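Local coordinates for putative nucleoside-diphosphate-sugar epimerase (Staphylococcus aureus subsp. aureus, PDB 3E48), which is of unknown function but probably binds a dinucleotide cofactor of the NAD(P)H type and resembles epimerases of nucleoside-diphosphate sugars, at residues R179-I182 with A183-N187. Residues are numbered along the deposited sequence; the frame is centred on the assembly and turned at random.
Sequences RGVI and AIIKN
Val181 and Ile185, one helical turn apart, meet through single methyl groups: CG1 of Val181 lies 3.9 Å from CD1 of Ile185, the two side chains slanting across each other. In Val181, chi1 of 173° sets CG1 anti to the backbone N and beside its own carbonyl carbon, where it meets Ile185. Ile185 sends CG1 back toward that turn (chi1 -67°), and this carbon passes 3.2 Å from Val181 O, the same oxygen that accepts the hydrogen bond from Ile185 N at 2.9 Å. A second i to i+4 pair is Ile182 with Lys186, again slanting across each other, with Lys186 CD 3.7 Å from Ile182 CG2. Between their backbones, Lys186 N donates to Ile182 O at 2.9 Å in a fairly straight bond (165°). On another side of the helix, Ile184 lays CG1 3.2 Å from Gly180 O. Val181 and Ile185 face Ile104 and Ile102 of strand 100-106, Ile182 packs on Ile16 of helix 11-22, and Ile184 meets Leu265 of helix 261-266. These i to i+4 side-chain pairs belong to the last turns of alpha-helix 174-186, wedged among those two helices and parallel strand 100-106 of the central sheet in a Rossmann-type domain.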
loop_
_atom_site.group_PDB
_atom_site.type_symbol
_atom_site.label_atom_id
_atom_site.label_comp_id
_atom_site.label_asym_id
_atom_site.label_seq_id
_atom_site.Cartn_x
_atom_site.Cartn_y
_atom_site.Cartn_z
ATOM N N ARG B 179 7.198 -9.978 22.510
ATOM C CA ARG B 179 8.586 -9.964 22.974
ATOM C C ARG B 179 9.466 -9.164 22.016
ATOM O O ARG B 179 10.352 -8.419 22.444
ATOM C CB ARG B 179 9.130 -11.389 23.124
ATOM C CG ARG B 179 8.428 -12.208 24.206
ATOM C CD ARG B 179 8.895 -13.655 24.177
ATOM N NE ARG B 179 10.303 -13.789 24.542
ATOM C CZ ARG B 179 11.022 -14.891 24.344
ATOM N NH1 ARG B 179 10.467 -15.956 23.778
ATOM N NH2 ARG B 179 12.291 -14.930 24.713
ATOM N N GLY B 180 9.218 -9.316 20.719
ATOM C CA GLY B 180 9.994 -8.580 19.736
ATOM C C GLY B 180 9.730 -7.087 19.830
ATOM O O GLY B 180 10.653 -6.277 19.742
ATOM N N VAL B 181 8.464 -6.716 20.005
ATOM C CA VAL B 181 8.096 -5.310 20.110
ATOM C C VAL B 181 8.718 -4.683 21.362
ATOM O O VAL B 181 9.235 -3.568 21.311
ATOM C CB VAL B 181 6.553 -5.145 20.129
ATOM C CG1 VAL B 181 6.173 -3.701 20.413
ATOM C CG2 VAL B 181 5.973 -5.574 18.780
ATOM N N ILE B 182 8.675 -5.412 22.477
ATOM C CA ILE B 182 9.252 -4.943 23.737
ATOM C C ILE B 182 10.759 -4.737 23.576
ATOM O O ILE B 182 11.317 -3.744 24.048
ATOM C CB ILE B 182 8.996 -5.964 24.876
ATOM C CG1 ILE B 182 7.513 -5.941 25.277
ATOM C CG2 ILE B 182 9.905 -5.674 26.070
ATOM C CD1 ILE B 182 7.046 -4.643 25.918
ATOM N N ALA B 183 11.415 -5.671 22.895
ATOM C CA ALA B 183 12.854 -5.571 22.679
ATOM C C ALA B 183 13.180 -4.308 21.889
ATOM O O ALA B 183 14.180 -3.640 22.153
ATOM C CB ALA B 183 13.368 -6.803 21.936
ATOM N N ILE B 184 12.333 -3.981 20.917
ATOM C CA ILE B 184 12.545 -2.785 20.112
ATOM C C ILE B 184 12.363 -1.540 20.977
ATOM O O ILE B 184 13.200 -0.638 20.963
ATOM C CB ILE B 184 11.563 -2.731 18.928
ATOM C CG1 ILE B 184 11.841 -3.910 17.990
ATOM C CG2 ILE B 184 11.695 -1.400 18.190
ATOM C CD1 ILE B 184 10.864 -4.033 16.838
ATOM N N ILE B 185 11.273 -1.509 21.737
ATOM C CA ILE B 185 10.970 -0.379 22.610
ATOM C C ILE B 185 12.107 -0.084 23.585
ATOM O O ILE B 185 12.515 1.068 23.745
ATOM C CB ILE B 185 9.668 -0.635 23.425
ATOM C CG1 ILE B 185 8.462 -0.670 22.483
ATOM C CG2 ILE B 185 9.475 0.463 24.471
ATOM C CD1 ILE B 185 7.156 -1.064 23.164
ATOM N N LYS B 186 12.622 -1.132 24.222
ATOM C CA LYS B 186 13.693 -1.000 25.207
ATOM C C LYS B 186 15.044 -0.547 24.657
ATOM O O LYS B 186 15.874 -0.031 25.406
ATOM C CB LYS B 186 13.869 -2.321 25.961
ATOM C CG LYS B 186 12.705 -2.661 26.888
ATOM C CD LYS B 186 12.858 -4.041 27.505
ATOM C CE LYS B 186 14.066 -4.130 28.423
ATOM N NZ LYS B 186 14.232 -5.517 28.941
ATOM N N ASN B 187 15.274 -0.735 23.360
ATOM C CA ASN B 187 16.542 -0.333 22.762
ATOM C C ASN B 187 16.371 0.582 21.552
ATOM O O ASN B 187 16.201 0.112 20.427
ATOM C CB ASN B 187 17.355 -1.565 22.362
ATOM C CG ASN B 187 18.690 -1.198 21.744
ATOM O OD1 ASN B 187 19.121 -0.045 21.815
ATOM N ND2 ASN B 187 19.357 -2.176 21.144
#